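Long-range contacts in O-ureido-L-serine synthase (Streptomyces lavendulae, PDB 3X43), which uses pyridoxal 5'-phosphate to join hydroxyurea to O-acetyl-L-serine, yielding O-ureido-L-serine on the pathway to the antibiotic D-cycloserine: residues 171-176 against 271-276; 267-272 against 288-293; 197-202 against 236-241; 14-19 against 28-33. All blocks are in the same frame, centred on the assembly; numbering follows the deposited sequence.

Interaction 1: 171-176 against 271-276; sequences HFVTGF and ATALSI. With PLP (pyridoxal-5'-phosphate), chain J.
Thr-272, whose carbon atoms pack on Val-173, turns its hydroxyl back into its own helix, where the carbonyl oxygen of Ala-268, one turn back, receives both its backbone N-H and its OG1. The chi1 of -57° sets OG1 anti to the carbonyl carbon of Thr-272, over the preceding turn. A threonine therefore suits a buried helix face: its one polar side-chain atom is satisfied internally, and its hydrocarbon meets the sheet, with Thr-272 CB 3.7 Å from Val-173 CG1. The strand has a threonine that does likewise: Thr-174, pointing away from this helix, donates from OG1 to Gly-175 O at 2.8 Å, in the carbonyl plane and on a lone pair.

Val-173 CG1 meets Thr-272. Its other branch, Val-173 CG2, lies 4.4 Å from Ala-273 CB, a small residue that lets the backbones come close, and also meets CD1 of Ile-276, one turn on from Thr-272. Farther along, Ile-276 lays a methyl on the His-171 imidazole. Ile-276 CG2 stands 3.7 Å from the ring centroid of His-171, 23° off the ring normal, a CH-pi contact over the face, offset toward CE1. Leu-286 of the adjoining strand touches both of these side chains.

No hydrogen bond joins the segments; the contact is made by apolar packing and the CH-pi contact. Farther toward the cofactor, Phe-176 CA comes 3.5 Å from the phosphate oxygen O3P of PLP. A helix covering a parallel strand that leads into a phosphate-binding loop is characteristic of the alpha/beta domain of fold-type II PLP enzymes.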
loop_
_atom_site.group_PDB
_atom_site.type_symbol
_atom_site.label_atom_id
_atom_site.label_comp_id
_atom_site.label_asym_id
_atom_site.label_seq_id
_atom_site.Cartn_x
_atom_site.Cartn_y
_atom_site.Cartn_z
ATOM N N HIS B 171 0.737 22.952 11.028
ATOM C CA HIS B 171 -0.496 22.940 11.825
ATOM C C HIS B 171 -1.332 21.679 11.653
ATOM O O HIS B 171 -1.521 21.190 10.536
ATOM C CB HIS B 171 -1.397 24.121 11.457
ATOM C CG HIS B 171 -0.743 25.457 11.596
ATOM N ND1 HIS B 171 -1.057 26.333 12.612
ATOM C CD2 HIS B 171 0.193 26.075 10.839
ATOM C CE1 HIS B 171 -0.341 27.433 12.476
ATOM N NE2 HIS B 171 0.425 27.304 11.407
ATOM N N PHE B 172 -1.849 21.170 12.766
ATOM C CA PHE B 172 -2.708 19.992 12.737
ATOM C C PHE B 172 -4.010 20.433 13.388
ATOM O O PHE B 172 -4.032 20.716 14.580
ATOM C CB PHE B 172 -2.094 18.834 13.525
ATOM C CG PHE B 172 -3.052 17.698 13.760
ATOM C CD1 PHE B 172 -3.416 16.857 12.720
ATOM C CD2 PHE B 172 -3.631 17.508 15.007
ATOM C CE1 PHE B 172 -4.353 15.842 12.922
ATOM C CE2 PHE B 172 -4.560 16.505 15.217
ATOM C CZ PHE B 172 -4.922 15.671 14.172
ATOM N N VAL B 173 -5.083 20.494 12.604
ATOM C CA VAL B 173 -6.380 20.948 13.098
ATOM C C VAL B 173 -7.437 19.874 13.304
ATOM O O VAL B 173 -7.710 19.056 12.421
ATOM C CB VAL B 173 -6.983 22.003 12.153
ATOM C CG1 VAL B 173 -8.189 22.663 12.818
ATOM C CG2 VAL B 173 -5.932 23.040 11.794
ATOM N N THR B 174 -8.058 19.892 14.473
ATOM C CA THR B 174 -9.098 18.917 14.752
ATOM C C THR B 174 -10.093 19.414 15.781
ATOM O O THR B 174 -9.790 20.290 16.595
ATOM C CB THR B 174 -8.504 17.586 15.267
ATOM O OG1 THR B 174 -9.561 16.650 15.491
ATOM C CG2 THR B 174 -7.763 17.800 16.565
ATOM N N GLY B 175 -11.294 18.866 15.715
ATOM C CA GLY B 175 -12.305 19.207 16.688
ATOM C C GLY B 175 -12.312 17.997 17.606
ATOM O O GLY B 175 -11.522 17.069 17.407
ATOM N N PHE B 176 -13.169 17.982 18.615
ATOM C CA PHE B 176 -13.212 16.825 19.487
ATOM C C PHE B 176 -14.621 16.488 19.931
ATOM O O PHE B 176 -15.469 17.370 20.107
ATOM C CB PHE B 176 -12.305 17.030 20.703
ATOM C CG PHE B 176 -12.635 18.242 21.513
ATOM C CD1 PHE B 176 -13.528 18.160 22.580
ATOM C CD2 PHE B 176 -12.043 19.466 21.226
ATOM C CE1 PHE B 176 -13.825 19.283 23.355
ATOM C CE2 PHE B 176 -12.332 20.590 21.993
ATOM C CZ PHE B 176 -13.225 20.499 23.061
ATOM N N ALA B 271 -12.320 24.993 7.740
ATOM C CA ALA B 271 -12.527 26.433 7.930
ATOM C C ALA B 271 -11.430 27.014 8.818
ATOM O O ALA B 271 -10.840 28.051 8.490
ATOM C CB ALA B 271 -13.898 26.700 8.558
ATOM N N THR B 272 -11.161 26.347 9.939
ATOM C CA THR B 272 -10.118 26.790 10.866
ATOM C C THR B 272 -8.770 26.830 10.148
ATOM O O THR B 272 -7.993 27.765 10.320
ATOM C CB THR B 272 -9.986 25.838 12.077
ATOM O OG1 THR B 272 -11.245 25.731 12.751
ATOM C CG2 THR B 272 -8.942 26.358 13.049
ATOM N N ALA B 273 -8.497 25.809 9.345
ATOM C CA ALA B 273 -7.241 25.737 8.604
ATOM C C ALA B 273 -7.106 26.919 7.653
ATOM O O ALA B 273 -6.063 27.578 7.603
ATOM C CB ALA B 273 -7.168 24.423 7.813
ATOM N N LEU B 274 -8.156 27.177 6.883
ATOM C CA LEU B 274 -8.126 28.292 5.939
ATOM C C LEU B 274 -7.900 29.604 6.695
ATOM O O LEU B 274 -7.141 30.467 6.249
ATOM C CB LEU B 274 -9.433 28.350 5.153
ATOM C CG LEU B 274 -9.734 27.132 4.277
ATOM C CD1 LEU B 274 -10.897 27.453 3.362
ATOM C CD2 LEU B 274 -8.511 26.742 3.472
ATOM N N SER B 275 -8.550 29.735 7.848
ATOM C CA SER B 275 -8.412 30.922 8.687
ATOM C C SER B 275 -6.940 31.167 9.022
ATOM O O SER B 275 -6.401 32.241 8.769
ATOM C CB SER B 275 -9.212 30.736 9.972
ATOM O OG SER B 275 -9.273 31.939 10.710
ATOM N N ILE B 276 -6.293 30.158 9.588
ATOM C CA ILE B 276 -4.885 30.248 9.944
ATOM C C ILE B 276 -4.045 30.508 8.704
ATOM O O ILE B 276 -3.121 31.325 8.720
ATOM C CB ILE B 276 -4.395 28.929 10.579
ATOM C CG1 ILE B 276 -5.141 28.669 11.887
ATOM C CG2 ILE B 276 -2.901 28.986 10.809
ATOM C CD1 ILE B 276 -5.079 27.234 12.353
HETATM N N1 PLP J . -16.806 14.568 13.963
HETATM C C2 PLP J . -17.697 13.499 13.808
HETATM C C2A PLP J . -18.781 13.520 12.753
HETATM C C3 PLP J . -17.545 12.434 14.651
HETATM O O3 PLP J . -18.324 11.343 14.523
HETATM C C4 PLP J . -16.519 12.474 15.631
HETATM C C4A PLP J . -16.301 11.211 16.562
HETATM C C5 PLP J . -15.667 13.610 15.726
HETATM C C6 PLP J . -15.832 14.612 14.885
HETATM C C5A PLP J . -14.665 13.833 16.856
HETATM O O4P PLP J . -13.644 12.830 16.934
HETATM P P PLP J . -13.076 12.275 18.317
HETATM O O1P PLP J . -14.201 11.644 19.002
HETATM O O2P PLP J . -12.025 11.314 18.000
HETATM O O3P PLP J . -12.548 13.422 19.052
#

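Interaction 2: 267-272 against 288-293. With PLP (pyridoxal-5'-phosphate), chain J.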
loop_
_atom_site.group_PDB
_atom_site.type_symbol
_atom_site.label_atom_id
_atom_site.label_comp_id
_atom_site.label_asym_id
_atom_site.label_seq_id
_atom_site.Cartn_x
_atom_site.Cartn_y
_atom_site.Cartn_z
ATOM N N GLY B 267 -16.070 20.320 7.836
ATOM C CA GLY B 267 -16.127 21.669 7.305
ATOM C C GLY B 267 -15.547 22.635 8.316
ATOM O O GLY B 267 -14.888 23.631 7.964
ATOM N N ALA B 268 -15.776 22.328 9.589
ATOM C CA ALA B 268 -15.256 23.163 10.659
ATOM C C ALA B 268 -13.726 23.152 10.671
ATOM O O ALA B 268 -13.090 24.218 10.707
ATOM C CB ALA B 268 -15.792 22.692 11.993
ATOM N N THR B 269 -13.135 21.958 10.640
ATOM C CA THR B 269 -11.678 21.850 10.654
ATOM C C THR B 269 -11.047 22.536 9.444
ATOM O O THR B 269 -10.024 23.210 9.566
ATOM C CB THR B 269 -11.196 20.356 10.691
ATOM O OG1 THR B 269 -11.488 19.718 9.442
ATOM C CG2 THR B 269 -11.870 19.596 11.821
ATOM N N VAL B 270 -11.646 22.360 8.271
ATOM C CA VAL B 270 -11.100 22.988 7.079
ATOM C C VAL B 270 -11.203 24.514 7.195
ATOM O O VAL B 270 -10.270 25.237 6.821
ATOM C CB VAL B 270 -11.813 22.477 5.807
ATOM C CG1 VAL B 270 -11.316 23.232 4.574
ATOM C CG2 VAL B 270 -11.535 20.995 5.639
ATOM N N ALA B 271 -12.320 24.993 7.740
ATOM C CA ALA B 271 -12.527 26.433 7.930
ATOM C C ALA B 271 -11.430 27.014 8.818
ATOM O O ALA B 271 -10.840 28.051 8.490
ATOM C CB ALA B 271 -13.898 26.700 8.558
ATOM N N THR B 272 -11.161 26.347 9.939
ATOM C CA THR B 272 -10.118 26.790 10.866
ATOM C C THR B 272 -8.770 26.830 10.148
ATOM O O THR B 272 -7.993 27.765 10.320
ATOM C CB THR B 272 -9.986 25.838 12.077
ATOM O OG1 THR B 272 -11.245 25.731 12.751
ATOM C CG2 THR B 272 -8.942 26.358 13.049
ATOM N N ALA B 288 -5.828 19.083 8.163
ATOM C CA ALA B 288 -7.130 19.111 8.801
ATOM C C ALA B 288 -7.763 17.719 8.743
ATOM O O ALA B 288 -7.593 17.002 7.757
ATOM C CB ALA B 288 -8.021 20.124 8.096
ATOM N N MET B 289 -8.482 17.348 9.803
ATOM C CA MET B 289 -9.155 16.045 9.884
ATOM C C MET B 289 -10.578 16.116 9.337
ATOM O O MET B 289 -11.346 16.986 9.722
ATOM C CB MET B 289 -9.234 15.556 11.338
ATOM C CG MET B 289 -7.903 15.189 11.989
ATOM S SD MET B 289 -7.105 13.720 11.296
ATOM C CE MET B 289 -8.391 12.475 11.422
ATOM N N LEU B 290 -10.920 15.179 8.455
ATOM C CA LEU B 290 -12.249 15.081 7.847
ATOM C C LEU B 290 -12.840 13.801 8.470
ATOM O O LEU B 290 -12.697 12.709 7.928
ATOM C CB LEU B 290 -12.108 14.912 6.334
ATOM C CG LEU B 290 -12.154 16.154 5.446
ATOM C CD1 LEU B 290 -11.299 17.260 6.030
ATOM C CD2 LEU B 290 -11.685 15.780 4.057
ATOM N N PRO B 291 -13.552 13.939 9.591
ATOM C CA PRO B 291 -14.133 12.780 10.280
ATOM C C PRO B 291 -15.115 11.829 9.609
ATOM O O PRO B 291 -15.138 10.647 9.946
ATOM C CB PRO B 291 -14.706 13.385 11.572
ATOM C CG PRO B 291 -14.031 14.749 11.694
ATOM C CD PRO B 291 -13.880 15.200 10.279
ATOM N N ASP B 292 -15.929 12.298 8.675
ATOM C CA ASP B 292 -16.882 11.380 8.071
ATOM C C ASP B 292 -17.438 11.812 6.730
ATOM O O ASP B 292 -17.146 12.914 6.253
ATOM C CB ASP B 292 -18.035 11.101 9.052
ATOM C CG ASP B 292 -18.948 12.319 9.289
ATOM O OD1 ASP B 292 -18.677 13.423 8.766
ATOM O OD2 ASP B 292 -19.956 12.158 10.014
ATOM N N THR B 293 -18.225 10.926 6.123
ATOM C CA THR B 293 -18.832 11.199 4.824
ATOM C C THR B 293 -20.058 12.094 4.957
ATOM O O THR B 293 -20.859 11.936 5.882
ATOM C CB THR B 293 -19.273 9.907 4.108
ATOM O OG1 THR B 293 -20.052 10.249 2.958
ATOM C CG2 THR B 293 -20.113 9.034 5.027
HETATM N N1 PLP J . -16.806 14.568 13.963
HETATM C C2 PLP J . -17.697 13.499 13.808
HETATM C C2A PLP J . -18.781 13.520 12.753
HETATM C C3 PLP J . -17.545 12.434 14.651
HETATM O O3 PLP J . -18.324 11.343 14.523
HETATM C C4 PLP J . -16.519 12.474 15.631
HETATM C C4A PLP J . -16.301 11.211 16.562
HETATM C C5 PLP J . -15.667 13.610 15.726
HETATM C C6 PLP J . -15.832 14.612 14.885
HETATM C C5A PLP J . -14.665 13.833 16.856
HETATM O O4P PLP J . -13.644 12.830 16.934
HETATM P P PLP J . -13.076 12.275 18.317
HETATM O O1P PLP J . -14.201 11.644 19.002
HETATM O O2P PLP J . -12.025 11.314 18.000
HETATM O O3P PLP J . -12.548 13.422 19.052
#
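Thr-269 meets the strand end with every atom of its side chain. Its CB lies 3.5 Å from the carbonyl oxygen Met-289 O and also faces the methyl of Ala-288. The CG2 branch leans on the same carbonyl, with Thr-269 CG2 to Met-289 O at 3.4 Å. At the tip, Thr-269 OG1 is 2.7 Å from Met-289 O, well placed for a hydrogen bond, yet Ala-266 O, one turn back in the helix, competes for the same proton. With chi1 at 69°, OG1 sits between the backbone N and the carbonyl carbon, from where both acceptors can be reached. A beta-branched side chain carrying a hydroxyl and a methyl thus fits a buried spot offering carbonyl oxygen and methyl together.

Alongside, Val-270 CG2 packs 3.8 Å from Leu-290 CD1, and the small Ala-288 admits the helix so closely that the CA atoms of Thr-269 and Ala-288 are 5.6 Å apart. Beyond the strand, Pro-291 CB approaches the pyridine nitrogen N1 of PLP at 3.4 Å. Asp-292 OD2, held by Asn-73 and Tyr-297, lies 3.3 Å from the methyl C2A of PLP. This is the alpha/beta domain of fold-type II PLP enzymes, in which the loop after the strand, here Pro-291 and Asp-292, lines the cofactor pocket.

Interaction 3: 197-202 against 236-241; sequences RVVALE and IDDLVT
Arg-197 and Asp-238 meet side-on, their long axes at about a right angle and their flat groups turned 50° apart. Arg-197 NH2 reaches Asp-238 OD1 at 2.9 Å within the guanidinium plane, whereas Asp-238 OD2, 21° out of that plane, receives Arg-197 NE on its syn lone pair at 3.1 Å. The arginine chain bends at chi2 (-95°) and chi3, folding back so that this edge faces the neighbouring strand. CB of Asp-237 lies over one face of the same guanidinium, and its nearby carboxylate would probably add electrostatic attraction. The carboxylate of Asp-238 suits its place because it can accept both NE and NH2.

Farther on, the backbones run in parallel register. Val-198 O takes two amides, those of Asp-237 and Asp-238, each at 3.0 Å, before the ladder continues through Ala-200 and Val-240. On one side of the sheet Val-240 CG2 touches Leu-201 CB at 3.6 Å; on the other, Ile-236 CD1 packs against Ala-200 CB at 3.7 Å, and Leu-239 crosses Glu-202 at a slant, with CD2 nearest OE2; the amide of Leu-209 engages that carboxylate.

Helix 264-279 covers the Val-199, Leu-201 and Val-240 side through Thr-272, Leu-182 of helix 180-192 covers Ala-200 and Ile-236, and strand 171-175 borders strand 197-203.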
loop_
_atom_site.group_PDB
_atom_site.type_symbol
_atom_site.label_atom_id
_atom_site.label_comp_id
_atom_site.label_asym_id
_atom_site.label_seq_id
_atom_site.Cartn_x
_atom_site.Cartn_y
_atom_site.Cartn_z
ATOM N N ARG B 197 1.950 22.778 15.494
ATOM C CA ARG B 197 0.978 23.322 16.435
ATOM C C ARG B 197 -0.303 22.492 16.383
ATOM O O ARG B 197 -0.898 22.326 15.317
ATOM C CB ARG B 197 0.639 24.786 16.101
ATOM C CG ARG B 197 1.827 25.645 15.663
ATOM C CD ARG B 197 2.445 26.422 16.827
ATOM N NE ARG B 197 1.442 27.034 17.701
ATOM C CZ ARG B 197 1.675 27.433 18.953
ATOM N NH1 ARG B 197 2.880 27.289 19.492
ATOM N NH2 ARG B 197 0.692 27.964 19.675
ATOM N N VAL B 198 -0.710 21.962 17.535
ATOM C CA VAL B 198 -1.924 21.165 17.643
ATOM C C VAL B 198 -3.070 22.151 17.872
ATOM O O VAL B 198 -3.149 22.802 18.915
ATOM C CB VAL B 198 -1.823 20.164 18.828
ATOM C CG1 VAL B 198 -3.127 19.391 18.992
ATOM C CG2 VAL B 198 -0.677 19.207 18.590
ATOM N N VAL B 199 -3.947 22.268 16.886
ATOM C CA VAL B 199 -5.058 23.199 16.956
ATOM C C VAL B 199 -6.381 22.498 17.221
ATOM O O VAL B 199 -6.861 21.726 16.391
ATOM C CB VAL B 199 -5.174 23.991 15.639
ATOM C CG1 VAL B 199 -6.242 25.057 15.761
ATOM C CG2 VAL B 199 -3.821 24.614 15.284
ATOM N N ALA B 200 -6.974 22.773 18.378
ATOM C CA ALA B 200 -8.246 22.165 18.735
ATOM C C ALA B 200 -9.355 23.205 18.669
ATOM O O ALA B 200 -9.272 24.261 19.296
ATOM C CB ALA B 200 -8.168 21.563 20.134
ATOM N N LEU B 201 -10.397 22.898 17.908
ATOM C CA LEU B 201 -11.504 23.816 17.757
ATOM C C LEU B 201 -12.741 23.352 18.498
ATOM O O LEU B 201 -12.914 22.165 18.762
ATOM C CB LEU B 201 -11.825 24.008 16.272
ATOM C CG LEU B 201 -12.483 22.854 15.514
ATOM C CD1 LEU B 201 -13.990 22.890 15.699
ATOM C CD2 LEU B 201 -12.137 22.969 14.047
ATOM N N GLU B 202 -13.597 24.314 18.821
ATOM C CA GLU B 202 -14.846 24.064 19.526
ATOM C C GLU B 202 -15.946 24.897 18.877
ATOM O O GLU B 202 -15.689 25.986 18.362
ATOM C CB GLU B 202 -14.720 24.499 20.983
ATOM C CG GLU B 202 -14.030 23.514 21.897
ATOM C CD GLU B 202 -14.277 23.840 23.355
ATOM O OE1 GLU B 202 -14.979 23.054 24.040
ATOM O OE2 GLU B 202 -13.775 24.896 23.804
ATOM N N ILE B 236 -2.987 20.403 23.694
ATOM C CA ILE B 236 -3.443 21.537 22.891
ATOM C C ILE B 236 -2.523 22.754 22.911
ATOM O O ILE B 236 -2.223 23.294 23.973
ATOM C CB ILE B 236 -4.845 21.984 23.351
ATOM C CG1 ILE B 236 -5.817 20.809 23.250
ATOM C CG2 ILE B 236 -5.312 23.176 22.534
ATOM C CD1 ILE B 236 -7.213 21.125 23.728
ATOM N N ASP B 237 -2.085 23.177 21.726
ATOM C CA ASP B 237 -1.218 24.346 21.577
ATOM C C ASP B 237 -2.097 25.572 21.302
ATOM O O ASP B 237 -1.810 26.671 21.775
ATOM C CB ASP B 237 -0.247 24.155 20.409
ATOM C CG ASP B 237 0.992 23.366 20.792
ATOM O OD1 ASP B 237 1.140 22.218 20.317
ATOM O OD2 ASP B 237 1.822 23.898 21.564
ATOM N N ASP B 238 -3.168 25.374 20.530
ATOM C CA ASP B 238 -4.096 26.455 20.198
ATOM C C ASP B 238 -5.561 26.022 20.290
ATOM O O ASP B 238 -5.985 25.090 19.599
ATOM C CB ASP B 238 -3.829 26.984 18.784
ATOM C CG ASP B 238 -2.399 27.456 18.592
ATOM O OD1 ASP B 238 -2.047 28.545 19.094
ATOM O OD2 ASP B 238 -1.621 26.740 17.931
ATOM N N LEU B 239 -6.328 26.701 21.145
ATOM C CA LEU B 239 -7.753 26.413 21.312
ATOM C C LEU B 239 -8.542 27.513 20.617
ATOM O O LEU B 239 -8.415 28.688 20.963
ATOM C CB LEU B 239 -8.130 26.374 22.792
ATOM C CG LEU B 239 -9.180 25.340 23.217
ATOM C CD1 LEU B 239 -9.740 25.723 24.584
ATOM C CD2 LEU B 239 -10.296 25.265 22.194
ATOM N N VAL B 240 -9.353 27.136 19.635
ATOM C CA VAL B 240 -10.138 28.117 18.893
ATOM C C VAL B 240 -11.613 27.771 18.809
ATOM O O VAL B 240 -12.052 26.698 19.237
ATOM C CB VAL B 240 -9.596 28.305 17.457
ATOM C CG1 VAL B 240 -8.100 28.593 17.496
ATOM C CG2 VAL B 240 -9.876 27.066 16.626
ATOM N N THR B 241 -12.377 28.698 18.249
ATOM C CA THR B 241 -13.813 28.529 18.100
ATOM C C THR B 241 -14.169 28.542 16.625
ATOM O O THR B 241 -13.403 29.033 15.796
ATOM C CB THR B 241 -14.579 29.670 18.808
ATOM O OG1 THR B 241 -14.036 30.931 18.398
ATOM C CG2 THR B 241 -14.449 29.546 20.322
#

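Interaction 4: 14-19 against 28-33; sequences TPIVRL and SVYVKV
Val-17 and Val-31 form the close-packed centre of an antiparallel hairpin. They are a hydrogen-bonded pair: Val-17 N to Val-31 O is 2.7 Å, and the return bond, Val-31 N to Val-17 O, 2.6 Å. On their face Val-17 CG2 presses on Val-31 CG1 at 3.6 Å, with Leu-19 and Val-29 continuing the apolar row; branched residues suit both the extended backbone and this buried side. On the other face Arg-18 CG lies over the Tyr-30 ring, 3.8 Å from its centroid, in a CH-pi contact. With CG anti to the backbone N (chi1 -154°), the aliphatic part of Arg-18 runs across the aromatic ring.

Toward Ser-28 the pairing gives way to water. One water joins Leu-19 O to Val-29 N, extending the ladder, and another bonds Ser-28 OG and, weakly, Arg-18 NE, whose residue also has a weak bond to Asn-5 of the second subunit.

At the opposite end Lys-32 lays CD 3.6 Å from Ile-16 CG1 and then bends, so that Lys-32 NZ donates to Thr-14 OG1 at 2.9 Å. Water and a salt bridge to Glu-159 also engage NZ, while Thr-14 OG1 has Glu-34 as well. Such surroundings would be expected to favour a charged ammonium at this buried site.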
loop_
_atom_site.group_PDB
_atom_site.type_symbol
_atom_site.label_atom_id
_atom_site.label_comp_id
_atom_site.label_asym_id
_atom_site.label_seq_id
_atom_site.Cartn_x
_atom_site.Cartn_y
_atom_site.Cartn_z
ATOM N N THR B 14 -6.087 5.693 6.220
ATOM C CA THR B 14 -6.852 6.572 5.354
ATOM C C THR B 14 -5.946 7.555 4.615
ATOM O O THR B 14 -4.875 7.923 5.090
ATOM C CB THR B 14 -7.893 7.336 6.164
ATOM O OG1 THR B 14 -7.238 8.083 7.200
ATOM C CG2 THR B 14 -8.879 6.360 6.788
ATOM N N PRO B 15 -6.380 8.001 3.437
ATOM C CA PRO B 15 -5.562 8.933 2.669
ATOM C C PRO B 15 -5.586 10.402 3.094
ATOM O O PRO B 15 -6.595 10.928 3.554
ATOM C CB PRO B 15 -6.072 8.744 1.248
ATOM C CG PRO B 15 -7.513 8.423 1.426
ATOM C CD PRO B 15 -7.629 7.658 2.736
ATOM N N ILE B 16 -4.440 11.047 2.939
ATOM C CA ILE B 16 -4.316 12.458 3.226
ATOM C C ILE B 16 -4.138 13.106 1.841
ATOM O O ILE B 16 -3.182 12.804 1.116
ATOM C CB ILE B 16 -3.094 12.744 4.136
ATOM C CG1 ILE B 16 -3.353 12.182 5.539
ATOM C CG2 ILE B 16 -2.844 14.249 4.235
ATOM C CD1 ILE B 16 -2.193 12.364 6.522
ATOM N N VAL B 17 -5.077 13.966 1.457
ATOM C CA VAL B 17 -5.005 14.619 0.158
ATOM C C VAL B 17 -4.886 16.130 0.257
ATOM O O VAL B 17 -5.344 16.738 1.219
ATOM C CB VAL B 17 -6.227 14.271 -0.700
ATOM C CG1 VAL B 17 -6.463 12.772 -0.654
ATOM C CG2 VAL B 17 -7.450 14.998 -0.190
ATOM N N ARG B 18 -4.267 16.724 -0.758
ATOM C CA ARG B 18 -4.054 18.171 -0.812
ATOM C C ARG B 18 -5.230 18.902 -1.441
ATOM O O ARG B 18 -5.765 18.460 -2.451
ATOM C CB ARG B 18 -2.797 18.493 -1.625
ATOM C CG ARG B 18 -2.144 19.807 -1.255
ATOM C CD ARG B 18 -1.011 20.163 -2.207
ATOM N NE ARG B 18 -1.304 21.398 -2.927
ATOM C CZ ARG B 18 -1.673 21.460 -4.206
ATOM N NH1 ARG B 18 -1.796 20.350 -4.929
ATOM N NH2 ARG B 18 -1.940 22.637 -4.759
ATOM N N LEU B 19 -5.637 20.016 -0.840
ATOM C CA LEU B 19 -6.725 20.796 -1.414
ATOM C C LEU B 19 -6.130 21.455 -2.658
ATOM O O LEU B 19 -5.017 21.994 -2.619
ATOM C CB LEU B 19 -7.219 21.844 -0.416
ATOM C CG LEU B 19 -7.894 21.217 0.808
ATOM C CD1 LEU B 19 -8.611 22.274 1.652
ATOM C CD2 LEU B 19 -8.877 20.162 0.329
ATOM N N SER B 28 -0.240 25.568 1.806
ATOM C CA SER B 28 -0.555 24.187 1.451
ATOM C C SER B 28 -1.446 23.617 2.542
ATOM O O SER B 28 -1.062 23.589 3.712
ATOM C CB SER B 28 0.708 23.344 1.360
ATOM O OG SER B 28 0.979 22.998 0.020
ATOM N N VAL B 29 -2.638 23.176 2.167
ATOM C CA VAL B 29 -3.559 22.608 3.134
ATOM C C VAL B 29 -3.920 21.179 2.741
ATOM O O VAL B 29 -4.568 20.949 1.714
ATOM C CB VAL B 29 -4.847 23.442 3.224
ATOM C CG1 VAL B 29 -5.881 22.727 4.094
ATOM C CG2 VAL B 29 -4.525 24.817 3.789
ATOM N N TYR B 30 -3.494 20.223 3.561
ATOM C CA TYR B 30 -3.781 18.819 3.306
ATOM C C TYR B 30 -4.943 18.380 4.169
ATOM O O TYR B 30 -5.222 18.965 5.221
ATOM C CB TYR B 30 -2.566 17.948 3.608
ATOM C CG TYR B 30 -1.472 18.070 2.582
ATOM C CD1 TYR B 30 -0.483 19.048 2.708
ATOM C CD2 TYR B 30 -1.400 17.190 1.513
ATOM C CE1 TYR B 30 0.560 19.131 1.784
ATOM C CE2 TYR B 30 -0.369 17.264 0.590
ATOM C CZ TYR B 30 0.612 18.234 0.733
ATOM O OH TYR B 30 1.663 18.283 -0.148
ATOM N N VAL B 31 -5.609 17.319 3.741
ATOM C CA VAL B 31 -6.766 16.864 4.466
ATOM C C VAL B 31 -6.812 15.335 4.617
ATOM O O VAL B 31 -6.479 14.609 3.682
ATOM C CB VAL B 31 -7.989 17.444 3.726
ATOM C CG1 VAL B 31 -8.706 16.377 2.916
ATOM C CG2 VAL B 31 -8.868 18.173 4.698
ATOM N N LYS B 32 -7.201 14.856 5.804
ATOM C CA LYS B 32 -7.299 13.413 6.085
ATOM C C LYS B 32 -8.750 12.937 5.997
ATOM O O LYS B 32 -9.574 13.298 6.827
ATOM C CB LYS B 32 -6.740 13.100 7.477
ATOM C CG LYS B 32 -6.315 11.637 7.658
ATOM C CD LYS B 32 -5.135 11.528 8.601
ATOM C CE LYS B 32 -4.923 10.110 9.093
ATOM N NZ LYS B 32 -4.687 9.142 7.986
ATOM N N VAL B 33 -9.057 12.114 4.998
ATOM C CA VAL B 33 -10.422 11.629 4.779
ATOM C C VAL B 33 -10.765 10.337 5.529
ATOM O O VAL B 33 -10.465 9.245 5.064
ATOM C CB VAL B 33 -10.675 11.417 3.260
ATOM C CG1 VAL B 33 -12.151 11.430 2.955
ATOM C CG2 VAL B 33 -9.961 12.491 2.474
HETATM O O HOH W 1 -2.610 8.915 5.827
HETATM O O HOH W 2 0.178 23.403 -2.448
HETATM O O HOH W 3 -3.074 23.111 -0.982
#

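How the interactions relate
Along the chain interaction 4 closes first; interaction 3 follows, lying between the two segments of interaction 1, and interaction 2 comes last. All belong to one six-stranded mixed sheet: interactions 4 and 3 pair its two outer strands, 16-18 and 238-242, with their neighbours, their centres about 19 Å apart and without touching. Strands 284-290 and 171-175 fill the middle, where interactions 2 and 1, centres about 8 Å apart, pack overlapping parts of helix 264-279, with Ala-271 and Thr-272 in both, against these strands. Thr-272 meets both Leu-201 and Val-240 of interaction 3, and Ala-273 meets Val-29 of interaction 4. The shared sheet and helix thus connect the hairpin edge to the two central strand ends that approach PLP.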